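Local structure of folylpolyglutamate synthase protein FOLC (Mycobacterium tuberculosis, 2VOS) at residues Gly337-Met342 / Gln364-Glu369; Val376-Val381 / Arg437-Val442; Phe398-Val403 / Thr444-Asp449; Ala79-Ala84 / Val303-Ser308. The protein probably catalyses the ATP-dependent addition of L-glutamate to dihydropteroate, giving dihydrofolate, and of further glutamates to tetrahydrofolate. All coordinates share one frame; numbering follows the deposited sequence.

Contact 1: residues Gly337-Met342 / Gln364-Glu369. With ADP (adenosine-5'-diphosphate), chain B.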
# COMPACT_ATOMS: atom_id res chain seq x y z
N GLY A 337 3.79 -2.42 8.64
CA GLY A 337 4.08 -3.56 7.77
C GLY A 337 4.93 -3.23 6.57
O GLY A 337 5.06 -4.08 5.70
N ARG A 338 5.51 -2.01 6.47
CA ARG A 338 6.53 -1.72 5.42
C ARG A 338 7.90 -1.52 6.09
O ARG A 338 8.17 -0.47 6.73
CB ARG A 338 6.17 -0.49 4.56
CG ARG A 338 5.05 -0.79 3.51
CD ARG A 338 3.82 -1.36 4.19
NE ARG A 338 2.64 -1.45 3.32
CZ ARG A 338 1.43 -1.89 3.72
NH1 ARG A 338 1.19 -2.29 4.96
NH2 ARG A 338 0.43 -1.94 2.85
N LEU A 339 8.71 -2.57 6.02
CA LEU A 339 9.99 -2.63 6.70
C LEU A 339 9.87 -2.12 8.13
O LEU A 339 10.59 -1.20 8.55
CB LEU A 339 11.01 -1.80 5.94
CG LEU A 339 12.32 -2.36 5.37
CD1 LEU A 339 12.72 -3.74 5.75
CD2 LEU A 339 12.37 -2.04 3.88
N GLU A 340 8.91 -2.69 8.85
CA GLU A 340 8.61 -2.21 10.18
C GLU A 340 9.26 -3.18 11.19
O GLU A 340 9.07 -4.39 11.11
CB GLU A 340 7.08 -2.17 10.40
CG GLU A 340 6.70 -1.54 11.75
CD GLU A 340 5.20 -1.61 12.01
OE1 GLU A 340 4.52 -2.36 11.27
OE2 GLU A 340 4.72 -0.98 12.97
N ARG A 341 9.99 -2.65 12.14
CA ARG A 341 10.68 -3.48 13.14
C ARG A 341 9.76 -3.81 14.27
O ARG A 341 9.22 -2.88 14.91
CB ARG A 341 11.82 -2.68 13.73
CG ARG A 341 13.12 -2.84 13.01
CD ARG A 341 14.33 -2.50 13.95
NE ARG A 341 14.19 -1.25 14.72
CZ ARG A 341 14.93 -0.94 15.79
NH1 ARG A 341 15.93 -1.76 16.20
NH2 ARG A 341 14.71 0.20 16.45
N MSE A 342 9.61 -5.11 14.54
CA MSE A 342 8.78 -5.58 15.65
C MSE A 342 9.58 -5.66 16.95
O MSE A 342 8.98 -5.56 18.03
CB MSE A 342 8.22 -7.01 15.38
CG MSE A 342 7.28 -7.12 14.19
SE MSE A 342 5.64 -6.16 14.50
CE MSE A 342 6.18 -4.46 13.68
N GLN A 364 17.57 -4.39 -0.94
CA GLN A 364 18.54 -3.31 -0.99
C GLN A 364 18.60 -2.55 0.35
O GLN A 364 19.70 -2.14 0.78
CB GLN A 364 18.19 -2.31 -2.06
CG GLN A 364 18.55 -2.81 -3.45
CD GLN A 364 18.12 -1.79 -4.48
OE1 GLN A 364 18.73 -0.72 -4.58
NE2 GLN A 364 17.02 -2.07 -5.20
N THR A 365 17.43 -2.33 0.96
CA THR A 365 17.35 -1.63 2.24
C THR A 365 18.06 -2.42 3.35
O THR A 365 18.84 -1.86 4.15
CB THR A 365 15.89 -1.39 2.62
OG1 THR A 365 15.23 -0.68 1.56
CG2 THR A 365 15.77 -0.51 3.93
N LEU A 366 17.82 -3.73 3.41
CA LEU A 366 18.43 -4.58 4.41
C LEU A 366 19.96 -4.56 4.29
O LEU A 366 20.67 -4.53 5.29
CB LEU A 366 17.95 -6.04 4.27
CG LEU A 366 16.48 -6.27 4.66
CD1 LEU A 366 16.01 -7.62 4.12
CD2 LEU A 366 16.25 -6.11 6.18
N ALA A 367 20.45 -4.51 3.06
CA ALA A 367 21.89 -4.53 2.77
C ALA A 367 22.55 -3.14 2.94
O ALA A 367 23.72 -3.02 3.36
CB ALA A 367 22.10 -5.05 1.35
N HIS A 368 21.81 -2.10 2.59
CA HIS A 368 22.40 -0.78 2.60
C HIS A 368 22.24 0.02 3.88
O HIS A 368 23.04 0.91 4.12
CB HIS A 368 21.82 0.05 1.46
CG HIS A 368 22.07 -0.52 0.10
ND1 HIS A 368 21.36 -0.12 -1.01
CD2 HIS A 368 22.98 -1.43 -0.34
CE1 HIS A 368 21.80 -0.77 -2.07
NE2 HIS A 368 22.79 -1.56 -1.69
N GLU A 369 21.23 -0.26 4.68
CA GLU A 369 20.89 0.61 5.76
C GLU A 369 21.09 -0.08 7.09
O GLU A 369 20.84 0.49 8.13
CB GLU A 369 19.42 1.08 5.59
CG GLU A 369 19.27 1.90 4.30
CD GLU A 369 17.94 2.69 4.16
OE1 GLU A 369 17.19 2.95 5.14
OE2 GLU A 369 17.71 3.13 3.03
PB ADP B . 1.02 -0.58 -2.49
O1B ADP B . -0.06 0.09 -1.68
O2B ADP B . 0.87 -2.08 -2.53
O3B ADP B . 1.31 0.02 -3.83
PA ADP B . 2.84 -0.15 -0.20
O1A ADP B . 1.85 -0.95 0.64
O2A ADP B . 3.43 1.19 0.21
O3A ADP B . 2.44 -0.25 -1.78
O5' ADP B . 4.14 -1.13 -0.22
C5' ADP B . 4.10 -2.55 -0.41
C4' ADP B . 5.57 -3.00 -0.42
O4' ADP B . 6.23 -2.44 -1.59
C3' ADP B . 6.42 -2.44 0.72
O3' ADP B . 6.56 -3.39 1.76
C2' ADP B . 7.81 -2.21 0.22
O2' ADP B . 8.46 -3.53 0.16
C1' ADP B . 7.55 -1.95 -1.25
N9 ADP B . 7.52 -0.52 -1.67
C8 ADP B . 6.78 0.54 -1.21
N7 ADP B . 7.04 1.65 -1.97
C5 ADP B . 7.87 1.25 -2.98
C6 ADP B . 8.50 1.87 -4.15
N6 ADP B . 8.32 3.18 -4.42
N1 ADP B . 9.31 1.09 -4.88
C2 ADP B . 9.60 -0.21 -4.64
N3 ADP B . 9.03 -0.88 -3.60
C4 ADP B . 8.19 -0.17 -2.77
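L339 and T365 reach toward each other and meet tip to tip. L339 CD2 lies 3.7 Å from T365 CG2 and almost as near to T365 CB. T365 sets its methyl anti to the backbone N (OG1 at chi1 -56°), which leaves OG1 beside that N. The hydroxyl is bonded within its own helix, to A361 O. This is the tight part. On the other branch the packing is slacker: L339 CD1 comes no nearer than 4.3 Å to L366 CD2. L339 and E340 lie opposite the single residue I350 of the neighbouring strand, a G1 beta bulge at the start of the edge strand of the C-terminal sheet. L339 N also donates to D351 OD1. E340 is extended, and G337 N donates to E340 OE1 at 2.7 Å from above the carboxylate plane; R479 forms a salt bridge with the same group. R338, in the loop before the strand, goes to ADP. R338 NE and R338 NH2 each lie 2.8 Å from ADP O1A, so two bonds from one guanidinium edge grip a single alpha-phosphate oxygen. Beyond L366 the helix is more open, with A367 and H368 at the surface; R341 is exposed on the strand.

Contact 2: residues Val376-Val381 / Arg437-Val442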
# COMPACT_ATOMS: atom_id res chain seq x y z
N VAL A 376 17.42 -14.48 8.34
CA VAL A 376 16.56 -15.59 7.90
C VAL A 376 15.22 -15.04 7.41
O VAL A 376 14.63 -14.19 8.08
CB VAL A 376 16.26 -16.54 9.09
CG1 VAL A 376 15.35 -17.72 8.62
CG2 VAL A 376 17.56 -17.05 9.68
N GLY A 377 14.74 -15.46 6.24
CA GLY A 377 13.48 -14.92 5.77
C GLY A 377 12.39 -15.87 6.25
O GLY A 377 12.66 -17.07 6.42
N VAL A 378 11.17 -15.37 6.48
CA VAL A 378 10.03 -16.23 6.80
C VAL A 378 9.10 -15.77 5.74
O VAL A 378 8.79 -14.55 5.66
CB VAL A 378 9.43 -16.00 8.23
CG1 VAL A 378 8.00 -16.65 8.43
CG2 VAL A 378 10.37 -16.55 9.30
N LEU A 379 8.67 -16.72 4.90
CA LEU A 379 8.00 -16.35 3.68
C LEU A 379 6.69 -17.10 3.42
O LEU A 379 6.63 -18.33 3.55
CB LEU A 379 9.00 -16.64 2.53
CG LEU A 379 8.66 -16.16 1.12
CD1 LEU A 379 8.97 -14.69 0.96
CD2 LEU A 379 9.48 -17.00 0.11
N SER A 380 5.66 -16.38 3.05
CA SER A 380 4.47 -16.96 2.45
C SER A 380 3.96 -15.98 1.40
O SER A 380 3.87 -14.74 1.62
CB SER A 380 3.38 -17.20 3.50
OG SER A 380 2.14 -17.55 2.89
N VAL A 381 3.59 -16.53 0.25
CA VAL A 381 3.33 -15.71 -0.91
C VAL A 381 2.02 -16.15 -1.51
O VAL A 381 1.71 -17.34 -1.53
CB VAL A 381 4.48 -15.82 -1.97
CG1 VAL A 381 4.20 -14.95 -3.20
CG2 VAL A 381 5.85 -15.34 -1.37
N ARG A 437 3.40 -19.06 13.10
CA ARG A 437 4.01 -19.10 14.42
C ARG A 437 5.12 -20.14 14.45
O ARG A 437 6.20 -19.88 14.96
CB ARG A 437 2.96 -19.41 15.49
CG ARG A 437 3.47 -19.34 16.93
CD ARG A 437 2.29 -19.51 17.95
NE ARG A 437 1.16 -18.62 17.59
CZ ARG A 437 0.03 -18.52 18.28
NH1 ARG A 437 -0.16 -19.26 19.38
NH2 ARG A 437 -0.94 -17.69 17.87
N ASP A 438 4.86 -21.32 13.91
CA ASP A 438 5.92 -22.33 13.81
C ASP A 438 7.15 -21.77 13.03
O ASP A 438 8.31 -22.01 13.42
CB ASP A 438 5.40 -23.59 13.09
CG ASP A 438 4.54 -24.53 14.00
OD1 ASP A 438 4.22 -24.22 15.18
OD2 ASP A 438 4.20 -25.62 13.47
N ALA A 439 6.90 -21.09 11.91
CA ALA A 439 7.96 -20.61 11.03
C ALA A 439 8.82 -19.61 11.78
O ALA A 439 10.04 -19.69 11.71
CB ALA A 439 7.41 -19.95 9.80
N ILE A 440 8.18 -18.74 12.55
CA ILE A 440 8.97 -17.81 13.36
C ILE A 440 9.83 -18.54 14.41
O ILE A 440 10.96 -18.11 14.76
CB ILE A 440 8.12 -16.67 13.98
CG1 ILE A 440 7.60 -15.76 12.85
CG2 ILE A 440 8.96 -15.82 14.94
CD1 ILE A 440 6.36 -14.98 13.20
N ASP A 441 9.30 -19.64 14.94
CA ASP A 441 10.06 -20.37 15.94
C ASP A 441 11.25 -21.01 15.22
O ASP A 441 12.35 -21.04 15.76
CB ASP A 441 9.20 -21.45 16.66
CG ASP A 441 8.22 -20.86 17.73
OD1 ASP A 441 8.26 -19.63 18.04
OD2 ASP A 441 7.39 -21.63 18.25
N VAL A 442 11.03 -21.55 14.03
CA VAL A 442 12.13 -22.11 13.27
C VAL A 442 13.20 -21.03 13.01
O VAL A 442 14.39 -21.27 13.28
CB VAL A 442 11.67 -22.82 11.97
CG1 VAL A 442 12.87 -23.31 11.14
CG2 VAL A 442 10.79 -24.05 12.31
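V378 buries the most surface here, and it does so against A439. V378 CG1 lies 3.6 Å from A439 CB, an ordinary methyl-to-methyl contact. The CA atoms of the two residues are 6.4 Å apart, a close approach that the small alanine side chain permits. The branches of V378 divide the work. CG1 stands anti to the backbone N (chi1 165°) and meets the alanine methyl. CG2 lies beside that N and faces the helix backbone: V378 CG2 is 4.0 Å from A439 O and 4.5 Å from I440 CA. I440 is the third residue, and it is grazed near its backbone. Its own side chain continues to I468 of strand 464-469. The side chains are aliphatic, and the contact is van der Waals packing. V378 is also enclosed by I466 and I468 on the next strand and by L436 and A443 of the helix. On the strand, side chains alternate, so L379 points away from this helix and packs on V401. Strand 374-379 runs between parallel strands 464-469 and 400-403 in the sheet of the glutamate ligase domain. Helix 436-451 lies across one face of these strands, with A439 and V442 also touching V402.

Contact 3: residues Phe398-Val403 / Thr444-Asp449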
# COMPACT_ATOMS: atom_id res chain seq x y z
N PHE A 398 19.07 -13.12 2.25
CA PHE A 398 18.60 -14.09 3.25
C PHE A 398 19.58 -15.28 3.22
O PHE A 398 19.66 -16.05 2.21
CB PHE A 398 17.16 -14.62 2.96
CG PHE A 398 16.04 -13.57 3.13
CD1 PHE A 398 16.28 -12.38 3.76
CD2 PHE A 398 14.72 -13.86 2.72
CE1 PHE A 398 15.27 -11.45 3.95
CE2 PHE A 398 13.68 -12.94 2.89
CZ PHE A 398 13.95 -11.73 3.52
N ASP A 399 20.27 -15.49 4.34
CA ASP A 399 21.14 -16.65 4.46
C ASP A 399 20.33 -17.93 4.31
O ASP A 399 20.79 -18.94 3.70
CB ASP A 399 21.83 -16.61 5.82
CG ASP A 399 22.79 -15.49 5.90
OD1 ASP A 399 23.92 -15.72 5.38
OD2 ASP A 399 22.40 -14.36 6.35
N SER A 400 19.13 -17.93 4.90
CA SER A 400 18.19 -19.00 4.59
C SER A 400 16.78 -18.51 4.68
O SER A 400 16.52 -17.39 5.13
CB SER A 400 18.42 -20.26 5.46
OG SER A 400 18.07 -20.02 6.79
N VAL A 401 15.85 -19.36 4.29
CA VAL A 401 14.46 -18.98 4.31
C VAL A 401 13.62 -20.11 4.92
O VAL A 401 13.93 -21.30 4.73
CB VAL A 401 14.05 -18.56 2.89
CG1 VAL A 401 14.20 -19.77 1.88
CG2 VAL A 401 12.67 -17.94 2.88
N VAL A 402 12.60 -19.75 5.69
CA VAL A 402 11.60 -20.70 6.17
C VAL A 402 10.33 -20.37 5.42
O VAL A 402 9.81 -19.26 5.56
CB VAL A 402 11.31 -20.48 7.69
CG1 VAL A 402 10.37 -21.60 8.23
CG2 VAL A 402 12.65 -20.45 8.48
N VAL A 403 9.83 -21.30 4.62
CA VAL A 403 8.61 -21.09 3.85
C VAL A 403 7.43 -21.68 4.57
O VAL A 403 7.54 -22.72 5.23
CB VAL A 403 8.71 -21.68 2.42
CG1 VAL A 403 9.84 -21.02 1.64
CG2 VAL A 403 8.98 -23.14 2.48
N THR A 444 13.81 -18.48 14.58
CA THR A 444 14.42 -18.04 15.80
C THR A 444 15.54 -19.00 16.18
O THR A 444 16.59 -18.57 16.62
CB THR A 444 13.41 -17.93 16.96
OG1 THR A 444 12.42 -16.95 16.61
CG2 THR A 444 14.14 -17.56 18.31
N SER A 445 15.31 -20.29 16.02
CA SER A 445 16.35 -21.21 16.38
C SER A 445 17.53 -21.09 15.38
O SER A 445 18.68 -21.23 15.77
CB SER A 445 15.82 -22.65 16.56
OG SER A 445 15.44 -23.19 15.32
N LEU A 446 17.26 -20.75 14.13
CA LEU A 446 18.35 -20.56 13.19
C LEU A 446 19.20 -19.34 13.58
O LEU A 446 20.42 -19.35 13.55
CB LEU A 446 17.81 -20.41 11.76
CG LEU A 446 17.11 -21.61 11.11
CD1 LEU A 446 16.56 -21.24 9.71
CD2 LEU A 446 18.03 -22.82 11.02
N VAL A 447 18.54 -18.28 14.01
CA VAL A 447 19.23 -17.07 14.38
C VAL A 447 20.02 -17.28 15.72
O VAL A 447 21.08 -16.71 15.89
CB VAL A 447 18.17 -15.96 14.47
CG1 VAL A 447 18.49 -15.03 15.59
CG2 VAL A 447 18.02 -15.24 13.14
N ASP A 448 19.48 -18.08 16.66
CA ASP A 448 20.19 -18.51 17.89
C ASP A 448 21.42 -19.36 17.54
O ASP A 448 22.48 -19.17 18.10
CB ASP A 448 19.28 -19.36 18.78
CG ASP A 448 18.15 -18.56 19.44
OD1 ASP A 448 18.12 -17.30 19.33
OD2 ASP A 448 17.28 -19.19 20.08
N ASP A 449 21.28 -20.30 16.62
CA ASP A 449 22.43 -21.02 16.20
C ASP A 449 23.48 -20.08 15.58
O ASP A 449 24.66 -20.23 15.87
CB ASP A 449 22.07 -22.16 15.23
CG ASP A 449 21.16 -23.23 15.84
OD1 ASP A 449 21.02 -23.34 17.09
OD2 ASP A 449 20.58 -23.98 15.03
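L446 reaches from its helix to S400 and V402 on strand 400-403. Its CB already points toward the strand. CG stands beside the backbone N, anti to the carbonyl carbon (chi1 -66°). CB, CG and CD2 all stay more than 4.2 Å from the strand segment, so CD1 alone makes the contact. The chain runs extended into this methyl (chi2 177°). L446 CD1 lies 3.5 Å from S400 OG. L446 CD1 is also 4.2 Å from V402 CG2. S400 and V402 are two apart on the strand, so both face the helix, while V401 between them points away. The V402 and L446 side chains cross obliquely. L446 also touches V376 of strand 374-379 and R431 of strand 430-432, so it spans three neighbouring strands of the glutamate ligase domain sheet. S400 holds its hydroxyl between the backbone N and the carbonyl carbon (chi1 70°), and that position puts OG against the leucine methyl. The strand is held to its neighbour by backbone bonds of S400 and V402 with G377. Across the contact itself a hydroxyl oxygen and a methyl meet one leucine methyl, which implies van der Waals packing without directional bonding.

Contact 4: residues Ala79-Ala84 / Val303-Ser308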
# COMPACT_ATOMS: atom_id res chain seq x y z
N ALA A 79 -0.14 7.23 0.22
CA ALA A 79 -1.44 7.68 0.74
C ALA A 79 -1.24 8.16 2.17
O ALA A 79 -1.76 9.19 2.56
CB ALA A 79 -2.47 6.56 0.73
N ARG A 80 -0.53 7.37 2.97
CA ARG A 80 -0.31 7.76 4.38
C ARG A 80 0.57 9.01 4.57
O ARG A 80 0.34 9.75 5.54
CB ARG A 80 0.28 6.63 5.19
CG ARG A 80 -0.73 5.39 5.20
CD ARG A 80 -0.08 4.22 5.97
NE ARG A 80 0.04 4.47 7.43
CZ ARG A 80 -0.88 4.15 8.34
NH1 ARG A 80 -2.03 3.57 8.01
NH2 ARG A 80 -0.66 4.42 9.63
N MSE A 81 1.54 9.22 3.68
CA MSE A 81 2.36 10.43 3.65
C MSE A 81 1.53 11.67 3.28
O MSE A 81 1.61 12.68 3.96
CB MSE A 81 3.50 10.28 2.65
CG MSE A 81 4.60 9.37 3.24
SE MSE A 81 5.76 8.87 1.76
CE MSE A 81 7.05 7.81 2.69
N VAL A 82 0.74 11.58 2.22
CA VAL A 82 -0.23 12.64 1.88
C VAL A 82 -1.12 12.98 3.07
O VAL A 82 -1.29 14.14 3.38
CB VAL A 82 -1.11 12.20 0.66
CG1 VAL A 82 -2.31 13.12 0.44
CG2 VAL A 82 -0.23 12.06 -0.61
N ASP A 83 -1.71 11.97 3.73
CA ASP A 83 -2.53 12.20 4.91
C ASP A 83 -1.72 12.96 5.99
O ASP A 83 -2.16 14.00 6.57
CB ASP A 83 -3.00 10.82 5.44
CG ASP A 83 -4.10 10.94 6.49
OD1 ASP A 83 -4.26 12.06 7.04
OD2 ASP A 83 -4.77 9.90 6.79
N ALA A 84 -0.54 12.46 6.30
CA ALA A 84 0.28 13.12 7.30
C ALA A 84 0.55 14.61 6.96
O ALA A 84 0.48 15.48 7.86
CB ALA A 84 1.64 12.37 7.47
N VAL A 303 8.87 12.31 -1.79
CA VAL A 303 8.83 13.51 -2.62
C VAL A 303 7.59 13.45 -3.53
O VAL A 303 7.03 14.47 -3.89
CB VAL A 303 10.10 13.65 -3.50
CG1 VAL A 303 10.12 12.58 -4.60
CG2 VAL A 303 10.20 15.05 -4.08
N LEU A 304 7.14 12.25 -3.88
CA LEU A 304 5.93 12.15 -4.66
C LEU A 304 4.71 12.66 -3.86
O LEU A 304 3.84 13.34 -4.41
CB LEU A 304 5.70 10.66 -5.04
CG LEU A 304 4.52 10.41 -5.96
CD1 LEU A 304 4.69 11.21 -7.28
CD2 LEU A 304 4.49 8.85 -6.31
N ALA A 305 4.62 12.26 -2.58
CA ALA A 305 3.56 12.72 -1.67
C ALA A 305 3.63 14.25 -1.49
O ALA A 305 2.58 14.96 -1.47
CB ALA A 305 3.70 12.03 -0.32
N LEU A 306 4.84 14.77 -1.33
CA LEU A 306 5.00 16.22 -1.19
C LEU A 306 4.47 16.95 -2.44
O LEU A 306 3.63 17.85 -2.33
CB LEU A 306 6.46 16.56 -0.91
CG LEU A 306 6.87 18.05 -1.03
CD1 LEU A 306 6.19 18.77 0.14
CD2 LEU A 306 8.41 18.23 -0.94
N ALA A 307 4.93 16.58 -3.62
CA ALA A 307 4.48 17.21 -4.86
C ALA A 307 2.95 17.11 -4.99
O ALA A 307 2.29 18.09 -5.35
CB ALA A 307 5.20 16.56 -6.07
N SER A 308 2.36 15.99 -4.59
CA SER A 308 0.90 15.83 -4.66
C SER A 308 0.17 16.81 -3.73
O SER A 308 -0.88 17.36 -4.07
CB SER A 308 0.50 14.39 -4.27
OG SER A 308 1.13 13.47 -5.14
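A305 puts its methyl against M81 and V82. V303 points away from helix 75-88 and touches F263. L304 turns to V193 and V233. A305 is the centre: A305 CB lies 3.5 Å from M81 CB, tighter than usual carbon packing. A305 CB is also 3.9 Å from V82 CG2. The CA atoms of V82 and A305 are 5.2 Å apart, where the small alanine lets the backbones come close. M81 is a selenomethionine; its CB points toward A305, but the extended chain beyond leads away, to Q298 and N301. S308, one helical turn after A305, meets V82 CG2 through its CB at 4.4 Å. Its hydroxyl bonds within its own helix: S308 OG donates to L304 O at 2.8 Å. S308 N reaches the same oxygen from the opposite face of the carbonyl plane, so two donors share it. The axes of the two helix segments approach to 8.7 Å and cross at -48°. The P-loop leads into helix 75-88, and its K75, T76 and S77 bind ADP; helix 296-312 carries N301. Through L304, A307 and S308, helix 296-312 also packs on strands 191-194 and 231-234 of the eight-stranded sheet.

Contact 4, between helices 75-88 and 296-312, comes first in the chain, both of its segments preceding contact 1. Contacts 1, 2 and 3 all belong to the glutamate ligase domain and reach one mixed sheet. Contacts 2 and 3 interlock: their segments alternate in the chain, they share helix 436-451, and their centres are 8 Å apart. Strands 374-379 and 400-403 are direct neighbours in the sheet. Contact 1 lies about 17 Å from contact 3, centre to centre, yet touches it where L366 packs on F398. Contact 4 is about 20 Å from contact 1, centre to centre. The helices of contact 4 carry ADP-binding residues and contact 1 supplies R338, so the nucleotide sits between the two domains.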